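Local coordinates for T9SS C-terminal target domain-containing protein (Bacteroides cellulosilyticus, PDB 5JVK) that probably hydrolyses O-glycosidic bonds as an endo-acting family 39 glycoside hydrolase of a gut symbiont, at residues 109-114 with 134-139; 280-285 with 332-337; 350-355 with 489-494; 374-379 with 390-395. All blocks are in the same frame, centred on the assembly; numbering follows the deposited sequence.

Contact 1: residues 109-114 with 134-139; sequences CVHPPK and RTDLAW
The thiol of Cys-109 lies against the aliphatic part of Arg-134, SG meeting CD at 3.9 Å and coming up at the edge of the guanidinium group, near its plane. The two residues are bridged partners on the first two parallel strands of the (β/α)8 barrel, 106-109 and 132-138, and their side chains leave the sheet on the same face. CG of Arg-134 stands anti to the backbone N (chi1 -180°) and the chain stays extended to NE, which carries the charged end past the sulfur. That end is gripped beyond the contact: Glu-219 and Glu-340 form salt bridges with NE and NH1, and Asn-222 takes a hydrogen bond from NH2, so the guanidinium is probably fixed in both position and rotation.

On the backbone, Val-110 N donates to Arg-134 O at 2.8 Å in an almost straight bond, and the CA of Cys-109 adds a CA-H...O contact to the same oxygen. His-111 sits farther out, its ND1 4.2 Å from Asp-136 OD2, near the plane of the imidazole; its NE2 is hydrogen-bonded to Tyr-376, while OD2 of Asp-136 is hydrogen-bonded to a glycerol, probably from the crystallisation liquor. Where the ladder stops, a side chain carries on the pairing: OG1 of Thr-135 donates to Val-110 O at 2.9 Å, nearly along the C=O axis.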
# COMPACT_ATOMS: atom_id res chain seq x y z
N CYS A 109 3.16 -1.20 3.66
CA CYS A 109 3.85 -1.84 4.78
C CYS A 109 5.06 -2.60 4.26
O CYS A 109 4.94 -3.39 3.33
CB CYS A 109 2.90 -2.78 5.53
SG CYS A 109 1.58 -1.91 6.39
N VAL A 110 6.22 -2.36 4.87
CA VAL A 110 7.49 -2.90 4.41
C VAL A 110 8.23 -3.60 5.55
O VAL A 110 8.62 -2.96 6.54
CB VAL A 110 8.41 -1.79 3.84
CG1 VAL A 110 9.65 -2.39 3.19
CG2 VAL A 110 7.65 -0.93 2.83
N HIS A 111 8.42 -4.91 5.41
CA HIS A 111 9.29 -5.67 6.30
C HIS A 111 10.73 -5.57 5.78
O HIS A 111 10.93 -5.21 4.61
CB HIS A 111 8.85 -7.14 6.35
CG HIS A 111 7.45 -7.33 6.83
ND1 HIS A 111 7.07 -7.05 8.12
CD2 HIS A 111 6.34 -7.76 6.19
CE1 HIS A 111 5.78 -7.31 8.27
NE2 HIS A 111 5.32 -7.74 7.11
N PRO A 112 11.73 -5.86 6.64
CA PRO A 112 13.13 -5.85 6.18
C PRO A 112 13.36 -6.77 4.98
O PRO A 112 12.83 -7.89 4.97
CB PRO A 112 13.91 -6.35 7.40
CG PRO A 112 13.06 -5.98 8.56
CD PRO A 112 11.64 -6.12 8.09
N PRO A 113 14.12 -6.31 3.95
CA PRO A 113 14.43 -7.21 2.83
C PRO A 113 15.28 -8.41 3.26
O PRO A 113 16.15 -8.27 4.13
CB PRO A 113 15.20 -6.32 1.86
CG PRO A 113 14.81 -4.93 2.21
CD PRO A 113 14.57 -4.94 3.69
N LYS A 114 15.04 -9.56 2.64
CA LYS A 114 15.74 -10.80 2.99
C LYS A 114 17.20 -10.77 2.50
O LYS A 114 18.09 -11.29 3.18
CB LYS A 114 15.03 -12.03 2.39
CG LYS A 114 13.57 -12.20 2.80
CD LYS A 114 13.41 -12.49 4.28
CE LYS A 114 11.97 -12.84 4.62
NZ LYS A 114 11.85 -13.36 6.01
N ARG A 134 5.48 1.92 6.10
CA ARG A 134 5.28 1.56 7.50
C ARG A 134 6.17 0.37 7.83
O ARG A 134 6.23 -0.59 7.07
CB ARG A 134 3.81 1.20 7.75
CG ARG A 134 3.49 0.81 9.19
CD ARG A 134 2.00 0.65 9.36
NE ARG A 134 1.58 0.28 10.71
CZ ARG A 134 1.32 -0.96 11.15
NH1 ARG A 134 1.44 -2.03 10.37
NH2 ARG A 134 0.94 -1.13 12.41
N THR A 135 6.85 0.45 8.97
CA THR A 135 7.62 -0.69 9.47
C THR A 135 7.73 -0.69 10.99
O THR A 135 7.46 0.32 11.65
CB THR A 135 9.02 -0.76 8.81
OG1 THR A 135 9.60 -2.04 9.07
CG2 THR A 135 9.94 0.35 9.30
N ASP A 136 8.13 -1.83 11.53
CA ASP A 136 8.13 -2.07 12.97
C ASP A 136 9.39 -1.55 13.64
O ASP A 136 10.45 -1.44 13.02
CB ASP A 136 8.01 -3.57 13.26
CG ASP A 136 6.72 -4.15 12.74
OD1 ASP A 136 5.68 -4.02 13.43
OD2 ASP A 136 6.75 -4.75 11.64
N LEU A 137 9.24 -1.24 14.92
CA LEU A 137 10.37 -0.99 15.79
C LEU A 137 10.05 -1.62 17.14
O LEU A 137 9.07 -1.25 17.79
CB LEU A 137 10.63 0.51 15.93
CG LEU A 137 11.89 0.99 16.67
CD1 LEU A 137 11.74 0.85 18.18
CD2 LEU A 137 13.13 0.25 16.18
N ALA A 138 10.87 -2.58 17.56
CA ALA A 138 10.66 -3.30 18.81
C ALA A 138 11.23 -2.50 19.98
O ALA A 138 12.38 -2.08 19.94
CB ALA A 138 11.30 -4.67 18.74
N TRP A 139 10.40 -2.29 21.00
CA TRP A 139 10.82 -1.72 22.29
C TRP A 139 12.01 -2.50 22.86
O TRP A 139 12.99 -1.92 23.32
CB TRP A 139 9.62 -1.72 23.25
CG TRP A 139 9.84 -1.18 24.65
CD1 TRP A 139 10.89 -0.43 25.10
CD2 TRP A 139 8.95 -1.34 25.76
NE1 TRP A 139 10.72 -0.12 26.43
CE2 TRP A 139 9.54 -0.67 26.86
CE3 TRP A 139 7.73 -1.99 25.94
CZ2 TRP A 139 8.93 -0.63 28.12
CZ3 TRP A 139 7.12 -1.95 27.19
CH2 TRP A 139 7.73 -1.28 28.26

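Contact 2: residues 280-285 with 332-337; sequences DFQDGY and KELSVW
Tyr-285 and Val-336 lie side by side and point the same way, CG2 of the valine meeting the phenol obliquely at 3.6 Å from OH and 3.7 Å from CE2. The tyrosine reaches this place with CG between its backbone N and carbonyl carbon (chi1 69°), which turns the ring to lie alongside the Val-336 side chain. One strand position earlier, Gly-284 is bridged to Ser-335, and a side chain on the glycine would run into the serine hydroxyl. Leu-334 fills the end of the contact, laying CD2 3.4 Å from Gln-282 O.

Three backbone bonds hold the register: Ser-335 N to Asp-283 O; Tyr-285 N to Ser-335 O at 2.9 Å; and Trp-337 N to Tyr-285 O. A water donates to both Asp-283 O and Glu-333 O, linking the two segments where the ladder has not yet begun. The indole of Trp-337 is tied back to its own strand, NE1 donating to Ser-335 OG at 2.8 Å with the oxygen 18° out of the ring plane. An alanine in place of Ser-335 would probably leave this indole N-H without its acceptor and the ring freer to turn.

In the next shell, the carboxylate of Asp-283 is held by Tyr-241, Lys-245 and the backbone N of Leu-253, while Leu-319 of helix 312-325 packs on Tyr-285. The in-step pairing of strands 284-287 and 335-341, with helix 312-325 in the connection between them, is the β-α-β crossover repeated round a (β/α)8 barrel.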
# COMPACT_ATOMS: atom_id res chain seq x y z
N ASP A 280 -7.63 14.15 24.12
CA ASP A 280 -6.43 15.00 24.08
C ASP A 280 -5.10 14.25 24.05
O ASP A 280 -4.08 14.83 23.67
CB ASP A 280 -6.40 15.97 25.27
CG ASP A 280 -7.47 17.03 25.19
OD1 ASP A 280 -7.62 17.66 24.11
OD2 ASP A 280 -8.15 17.26 26.20
N PHE A 281 -5.10 12.97 24.43
CA PHE A 281 -3.86 12.20 24.55
C PHE A 281 -3.41 11.51 23.25
O PHE A 281 -2.54 10.64 23.28
CB PHE A 281 -3.99 11.20 25.71
CG PHE A 281 -4.26 11.87 27.03
CD1 PHE A 281 -3.21 12.42 27.77
CD2 PHE A 281 -5.56 12.00 27.52
CE1 PHE A 281 -3.45 13.06 28.98
CE2 PHE A 281 -5.80 12.64 28.72
CZ PHE A 281 -4.75 13.17 29.46
N GLN A 282 -4.00 11.91 22.12
CA GLN A 282 -3.51 11.55 20.78
C GLN A 282 -3.59 12.73 19.82
O GLN A 282 -4.33 13.69 20.04
CB GLN A 282 -4.32 10.41 20.17
CG GLN A 282 -4.78 9.32 21.13
CD GLN A 282 -6.27 9.35 21.41
OE1 GLN A 282 -6.85 10.40 21.67
NE2 GLN A 282 -6.88 8.18 21.38
N ASP A 283 -2.81 12.63 18.75
CA ASP A 283 -2.97 13.46 17.56
C ASP A 283 -3.84 12.74 16.51
O ASP A 283 -4.47 13.38 15.67
CB ASP A 283 -1.61 13.82 16.97
CG ASP A 283 -0.69 14.48 17.98
OD1 ASP A 283 -1.16 15.36 18.73
OD2 ASP A 283 0.50 14.12 18.03
N GLY A 284 -3.84 11.41 16.55
CA GLY A 284 -4.71 10.61 15.69
C GLY A 284 -4.76 9.17 16.15
O GLY A 284 -4.09 8.79 17.11
N TYR A 285 -5.58 8.36 15.48
CA TYR A 285 -5.64 6.92 15.72
C TYR A 285 -5.60 6.15 14.41
O TYR A 285 -5.78 6.73 13.35
CB TYR A 285 -6.89 6.54 16.54
CG TYR A 285 -8.22 6.68 15.83
CD1 TYR A 285 -8.83 5.58 15.21
CD2 TYR A 285 -8.88 7.91 15.78
CE1 TYR A 285 -10.05 5.71 14.56
CE2 TYR A 285 -10.10 8.05 15.13
CZ TYR A 285 -10.68 6.95 14.52
OH TYR A 285 -11.89 7.10 13.89
N LYS A 332 -8.36 20.76 17.57
CA LYS A 332 -7.73 20.05 16.47
C LYS A 332 -8.46 18.73 16.27
O LYS A 332 -8.89 18.10 17.24
CB LYS A 332 -6.24 19.79 16.73
CG LYS A 332 -5.38 21.04 16.91
CD LYS A 332 -5.20 21.83 15.62
CE LYS A 332 -4.62 23.21 15.90
NZ LYS A 332 -4.67 24.10 14.71
N GLU A 333 -8.62 18.34 15.02
CA GLU A 333 -9.32 17.12 14.66
C GLU A 333 -8.35 15.95 14.75
O GLU A 333 -7.20 16.07 14.33
CB GLU A 333 -9.85 17.26 13.23
CG GLU A 333 -10.81 16.18 12.81
CD GLU A 333 -11.58 16.56 11.57
OE1 GLU A 333 -11.33 15.96 10.50
OE2 GLU A 333 -12.42 17.47 11.66
N LEU A 334 -8.80 14.83 15.31
CA LEU A 334 -7.98 13.61 15.33
C LEU A 334 -7.89 13.03 13.91
O LEU A 334 -8.92 12.81 13.26
CB LEU A 334 -8.56 12.55 16.27
CG LEU A 334 -8.53 12.81 17.78
CD1 LEU A 334 -9.21 11.66 18.50
CD2 LEU A 334 -7.11 13.00 18.29
N SER A 335 -6.67 12.81 13.44
CA SER A 335 -6.45 12.20 12.13
C SER A 335 -6.68 10.68 12.21
O SER A 335 -6.41 10.06 13.23
CB SER A 335 -5.05 12.50 11.61
OG SER A 335 -4.06 12.15 12.56
N VAL A 336 -7.20 10.11 11.13
CA VAL A 336 -7.46 8.67 11.04
C VAL A 336 -6.50 8.07 10.02
O VAL A 336 -6.55 8.43 8.85
CB VAL A 336 -8.92 8.38 10.63
CG1 VAL A 336 -9.19 6.88 10.57
CG2 VAL A 336 -9.89 9.06 11.59
N TRP A 337 -5.65 7.16 10.47
CA TRP A 337 -4.62 6.55 9.63
C TRP A 337 -4.96 5.09 9.35
O TRP A 337 -5.09 4.30 10.28
CB TRP A 337 -3.27 6.66 10.32
CG TRP A 337 -2.82 8.07 10.49
CD1 TRP A 337 -3.24 8.97 11.43
CD2 TRP A 337 -1.86 8.77 9.67
NE1 TRP A 337 -2.61 10.18 11.25
CE2 TRP A 337 -1.76 10.08 10.19
CE3 TRP A 337 -1.08 8.41 8.57
CZ2 TRP A 337 -0.90 11.04 9.63
CZ3 TRP A 337 -0.23 9.36 8.01
CH2 TRP A 337 -0.15 10.66 8.54
O HOH W 1 -4.93 16.15 16.06

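Contact 3: residues 350-355 with 489-494; sequences DIEQAA and LSILPQ
Leu-492 crosses Ile-351 at about a right angle, its CD1 set 3.5 Å from CG1 of the isoleucine. The contact joins helix 350-366 of the (β/α)8 barrel to the loop that leads from strand 484-489 into strand 494-498, an inner strand of the C-terminal antiparallel sheet. Ile-351 carries CG1 anti to its own amide nitrogen (chi1 -158°) and then bends at chi2 (68°), laying both CG1 and CD1 against the leucine's methyls. Both methyls of Leu-492 touch Ile-351, and CD2 goes on to lie against the helix backbone, beside the hydrogen bond from Ala-355 N to Ile-351 O, and 3.7 Å from the CB of Ala-355. Replacing this leucine by an alanine would remove both methyl branches and is likely to open a gap beside Ile-351 and Ala-355.

Ile-491 has a different shape. Its CG1 stands between the backbone N and the carbonyl carbon (chi1 63°) and CD1 extends onward, so that the branch passes the helix with CG1 3.9 Å from the CB of Ala-355 and CD1 3.9 Å from CG of Glu-352. Here only the aliphatic part of the glutamate takes part; OE1 turns back to accept from Leu-349 N. The short side chain of Ala-355 lets the loop come close, bringing the CA atoms of Ala-355 and Leu-492 within 4.5 Å. One helical turn on, Arg-359 donates to Ile-491 O. That carbonyl oxygen also faces the methyl of Ala-355, with O and CB 3.5 Å apart.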
# COMPACT_ATOMS: atom_id res chain seq x y z
N ASP A 350 -4.89 -13.40 -8.17
CA ASP A 350 -3.92 -12.31 -8.33
C ASP A 350 -4.58 -11.07 -8.94
O ASP A 350 -4.30 -9.95 -8.52
CB ASP A 350 -2.74 -12.73 -9.22
CG ASP A 350 -1.68 -13.55 -8.48
OD1 ASP A 350 -1.66 -13.56 -7.23
OD2 ASP A 350 -0.85 -14.17 -9.18
N ILE A 351 -5.44 -11.28 -9.93
CA ILE A 351 -6.10 -10.18 -10.63
C ILE A 351 -7.15 -9.48 -9.75
O ILE A 351 -7.37 -8.27 -9.91
CB ILE A 351 -6.70 -10.65 -11.99
CG1 ILE A 351 -6.89 -9.47 -12.93
CG2 ILE A 351 -8.00 -11.42 -11.81
CD1 ILE A 351 -5.60 -8.84 -13.43
N GLU A 352 -7.77 -10.22 -8.84
CA GLU A 352 -8.68 -9.63 -7.84
C GLU A 352 -7.91 -8.73 -6.86
O GLU A 352 -8.35 -7.61 -6.59
CB GLU A 352 -9.46 -10.71 -7.09
CG GLU A 352 -10.54 -11.37 -7.94
CD GLU A 352 -11.22 -12.57 -7.29
OE1 GLU A 352 -10.67 -13.14 -6.32
OE2 GLU A 352 -12.31 -12.96 -7.76
N GLN A 353 -6.77 -9.22 -6.37
CA GLN A 353 -5.88 -8.44 -5.50
C GLN A 353 -5.48 -7.11 -6.15
O GLN A 353 -5.48 -6.06 -5.50
CB GLN A 353 -4.62 -9.24 -5.14
CG GLN A 353 -3.79 -8.63 -4.00
CD GLN A 353 -2.33 -9.07 -3.97
OE1 GLN A 353 -1.71 -9.32 -5.01
NE2 GLN A 353 -1.76 -9.14 -2.77
N ALA A 354 -5.15 -7.16 -7.44
CA ALA A 354 -4.81 -5.97 -8.21
C ALA A 354 -6.01 -5.03 -8.35
O ALA A 354 -5.91 -3.84 -8.05
CB ALA A 354 -4.29 -6.36 -9.59
N ALA A 355 -7.14 -5.58 -8.78
CA ALA A 355 -8.38 -4.82 -8.92
C ALA A 355 -8.77 -4.12 -7.61
O ALA A 355 -9.12 -2.94 -7.62
CB ALA A 355 -9.51 -5.73 -9.39
N LEU A 489 -16.71 -2.83 -19.04
CA LEU A 489 -16.23 -2.79 -17.66
C LEU A 489 -15.80 -4.17 -17.17
O LEU A 489 -16.43 -5.18 -17.50
CB LEU A 489 -17.31 -2.23 -16.73
CG LEU A 489 -17.89 -0.85 -17.05
CD1 LEU A 489 -18.86 -0.44 -15.95
CD2 LEU A 489 -16.80 0.20 -17.21
N SER A 490 -14.72 -4.18 -16.39
CA SER A 490 -14.31 -5.34 -15.62
C SER A 490 -14.14 -4.94 -14.16
O SER A 490 -14.32 -3.77 -13.80
CB SER A 490 -12.99 -5.91 -16.18
OG SER A 490 -11.89 -5.07 -15.88
N ILE A 491 -13.79 -5.92 -13.33
CA ILE A 491 -13.40 -5.66 -11.94
C ILE A 491 -12.20 -4.71 -11.84
O ILE A 491 -12.10 -3.93 -10.89
CB ILE A 491 -13.15 -6.96 -11.13
CG1 ILE A 491 -11.97 -7.78 -11.70
CG2 ILE A 491 -14.42 -7.81 -11.08
CD1 ILE A 491 -11.60 -8.97 -10.84
N LEU A 492 -11.31 -4.77 -12.83
CA LEU A 492 -10.14 -3.89 -12.91
C LEU A 492 -10.55 -2.52 -13.44
O LEU A 492 -11.11 -2.43 -14.53
CB LEU A 492 -9.10 -4.50 -13.85
CG LEU A 492 -8.55 -5.88 -13.46
CD1 LEU A 492 -8.12 -6.67 -14.69
CD2 LEU A 492 -7.41 -5.73 -12.46
N PRO A 493 -10.29 -1.44 -12.67
CA PRO A 493 -10.68 -0.12 -13.17
C PRO A 493 -9.97 0.30 -14.45
O PRO A 493 -8.79 -0.02 -14.64
CB PRO A 493 -10.30 0.82 -12.03
CG PRO A 493 -10.32 -0.03 -10.81
CD PRO A 493 -9.82 -1.36 -11.27
N GLN A 494 -10.70 1.00 -15.32
CA GLN A 494 -10.13 1.68 -16.47
C GLN A 494 -10.37 3.17 -16.30
O GLN A 494 -11.17 3.58 -15.47
CB GLN A 494 -10.74 1.16 -17.78
CG GLN A 494 -12.19 1.54 -18.03
CD GLN A 494 -12.83 0.70 -19.11
OE1 GLN A 494 -13.09 1.17 -20.21
NE2 GLN A 494 -13.08 -0.57 -18.79

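Contact 4: residues 374-379 with 390-395; sequences FWYDFQ and HNFGLL
Trp-375 to Gln-379 and Phe-392 to Leu-395 run 56° apart, joined by a single bridge between Gln-379 and Leu-395 and by two carbonyls that each accept twice. Phe-392 O takes the indole NE1 of Trp-375 at 3.2 Å, the oxygen tilted 23° out of the indole plane, and also Asp-377 N, which lies well above the carbonyl plane. Phe-378 O receives Leu-394 N at 2.8 Å from above its plane and Leu-395 N within it. The peptide bond before Asp-377 is cis.

The side chains interleave around these bonds. CD2 of Leu-394 sits over one face of the Trp-375 indole, a CH-pi contact 3.9 Å from the centroid of the five-membered ring and offset toward the rim, so that the indole is held by a polar bond at NE1 and an apolar contact on its face. Tyr-376 and Phe-392 make a T-shaped pair: the tyrosine's edge, with CD2 leading, addresses the phenylalanine's face, the planes 72° apart and the centroids separated by 5.5 Å. CB of the next residue, Asp-377, lies over the centre of one face of the tyrosine ring. Phe-378 and Leu-395 run alongside each other, CE1 to CD1 at 3.4 Å, while Leu-394 CD1 approaches the same ring obliquely.

Outside, Leu-357 and Tyr-361 of helix 350-366 pack on Trp-375, Leu-124 and Ile-125 of helix 118-127 on Phe-378, and Cys-109 of the adjoining barrel strand 106-109 on Tyr-376.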
# COMPACT_ATOMS: atom_id res chain seq x y z
N PHE A 374 -2.14 2.57 4.06
CA PHE A 374 -0.96 1.73 3.89
C PHE A 374 -1.34 0.31 3.47
O PHE A 374 -1.99 -0.42 4.23
CB PHE A 374 -0.15 1.68 5.19
CG PHE A 374 0.51 2.98 5.54
CD1 PHE A 374 1.88 3.16 5.38
CD2 PHE A 374 -0.24 4.03 6.06
CE1 PHE A 374 2.48 4.36 5.72
CE2 PHE A 374 0.35 5.24 6.40
CZ PHE A 374 1.72 5.40 6.23
N TRP A 375 -0.92 -0.09 2.27
CA TRP A 375 -1.16 -1.44 1.78
C TRP A 375 -0.33 -2.45 2.57
O TRP A 375 0.88 -2.26 2.72
CB TRP A 375 -0.82 -1.56 0.30
CG TRP A 375 -0.99 -2.96 -0.23
CD1 TRP A 375 -0.04 -3.94 -0.29
CD2 TRP A 375 -2.19 -3.53 -0.77
NE1 TRP A 375 -0.57 -5.08 -0.83
CE2 TRP A 375 -1.89 -4.86 -1.14
CE3 TRP A 375 -3.48 -3.04 -0.98
CZ2 TRP A 375 -2.84 -5.71 -1.71
CZ3 TRP A 375 -4.43 -3.89 -1.54
CH2 TRP A 375 -4.10 -5.21 -1.90
N TYR A 376 -0.97 -3.51 3.05
CA TYR A 376 -0.27 -4.65 3.63
C TYR A 376 -0.23 -5.78 2.60
O TYR A 376 -1.29 -6.26 2.21
CB TYR A 376 -0.93 -5.15 4.92
CG TYR A 376 -0.05 -6.16 5.62
CD1 TYR A 376 0.94 -5.74 6.51
CD2 TYR A 376 -0.16 -7.52 5.34
CE1 TYR A 376 1.78 -6.66 7.12
CE2 TYR A 376 0.67 -8.45 5.96
CZ TYR A 376 1.64 -8.01 6.84
OH TYR A 376 2.47 -8.92 7.46
N ASP A 377 0.95 -6.21 2.12
CA ASP A 377 2.26 -5.58 2.35
C ASP A 377 3.04 -5.57 1.02
O ASP A 377 2.50 -5.99 -0.01
CB ASP A 377 3.03 -6.27 3.49
CG ASP A 377 3.27 -7.76 3.25
OD1 ASP A 377 2.83 -8.33 2.22
OD2 ASP A 377 3.91 -8.38 4.12
N PHE A 378 4.28 -5.08 1.04
CA PHE A 378 5.02 -4.88 -0.20
C PHE A 378 5.46 -6.18 -0.86
O PHE A 378 5.24 -6.37 -2.05
CB PHE A 378 6.24 -3.98 0.02
CG PHE A 378 6.91 -3.58 -1.25
CD1 PHE A 378 8.20 -4.02 -1.55
CD2 PHE A 378 6.24 -2.80 -2.19
CE1 PHE A 378 8.81 -3.66 -2.74
CE2 PHE A 378 6.84 -2.44 -3.39
CZ PHE A 378 8.13 -2.87 -3.66
N GLN A 379 6.09 -7.05 -0.08
CA GLN A 379 6.63 -8.31 -0.59
C GLN A 379 6.00 -9.50 0.12
O GLN A 379 5.73 -9.43 1.31
CB GLN A 379 8.16 -8.33 -0.42
CG GLN A 379 8.82 -9.56 -1.02
CD GLN A 379 10.32 -9.39 -1.25
OE1 GLN A 379 10.99 -8.67 -0.52
NE2 GLN A 379 10.83 -10.06 -2.27
N HIS A 390 1.80 -15.28 3.68
CA HIS A 390 2.84 -15.33 2.65
C HIS A 390 2.39 -14.83 1.27
O HIS A 390 3.15 -14.93 0.31
CB HIS A 390 3.35 -16.78 2.49
CG HIS A 390 4.11 -17.29 3.67
ND1 HIS A 390 4.75 -18.51 3.66
CD2 HIS A 390 4.36 -16.75 4.88
CE1 HIS A 390 5.35 -18.70 4.82
NE2 HIS A 390 5.13 -17.65 5.58
N ASN A 391 1.16 -14.30 1.17
CA ASN A 391 0.59 -13.94 -0.14
C ASN A 391 -0.07 -12.55 -0.21
O ASN A 391 -0.79 -12.27 -1.17
CB ASN A 391 -0.40 -15.04 -0.56
CG ASN A 391 0.29 -16.36 -0.84
OD1 ASN A 391 0.22 -17.30 -0.06
ND2 ASN A 391 0.98 -16.42 -1.97
N PHE A 392 0.22 -11.67 0.75
CA PHE A 392 -0.29 -10.28 0.73
C PHE A 392 0.53 -9.33 -0.15
O PHE A 392 0.14 -8.17 -0.32
CB PHE A 392 -0.34 -9.70 2.16
CG PHE A 392 -1.55 -10.10 2.94
CD1 PHE A 392 -2.76 -9.42 2.77
CD2 PHE A 392 -1.50 -11.14 3.86
CE1 PHE A 392 -3.88 -9.77 3.50
CE2 PHE A 392 -2.62 -11.50 4.60
CZ PHE A 392 -3.81 -10.82 4.42
N GLY A 393 1.64 -9.80 -0.72
CA GLY A 393 2.60 -8.94 -1.39
C GLY A 393 2.23 -8.40 -2.76
O GLY A 393 1.37 -8.95 -3.45
N LEU A 394 2.88 -7.30 -3.14
CA LEU A 394 2.89 -6.80 -4.52
C LEU A 394 4.00 -7.49 -5.32
O LEU A 394 3.86 -7.69 -6.53
CB LEU A 394 3.11 -5.28 -4.54
CG LEU A 394 2.19 -4.43 -3.66
CD1 LEU A 394 2.54 -2.96 -3.79
CD2 LEU A 394 0.72 -4.66 -3.97
N LEU A 395 5.10 -7.83 -4.65
CA LEU A 395 6.16 -8.65 -5.22
C LEU A 395 6.17 -10.02 -4.55
O LEU A 395 5.74 -10.16 -3.41
CB LEU A 395 7.53 -7.99 -4.99
CG LEU A 395 7.71 -6.55 -5.44
CD1 LEU A 395 9.10 -6.06 -5.06
CD2 LEU A 395 7.48 -6.41 -6.94

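In the fold
From the N terminus, contact 1 comes first, closing the loop through helix 118-127 and pairing the first two barrel strands. Contact 2 follows in series, pairing the sixth and seventh strands, its centre about 23 Å from that of contact 1. Contact 3 then spans the longest loop, tying helix 350-366 to the C-terminal sheet, and contact 4 is nested inside that loop. The eighth strand, 373-375, closes the barrel: backbone hydrogen bonds from Cys-109 to Trp-375 and Phe-378 join contact 4 to contact 1, while Phe-374 packs on Trp-337 of contact 2. Gln-353, bonded to Gly-393 O, connects contacts 3 and 4. No two of the contacts cross along the chain.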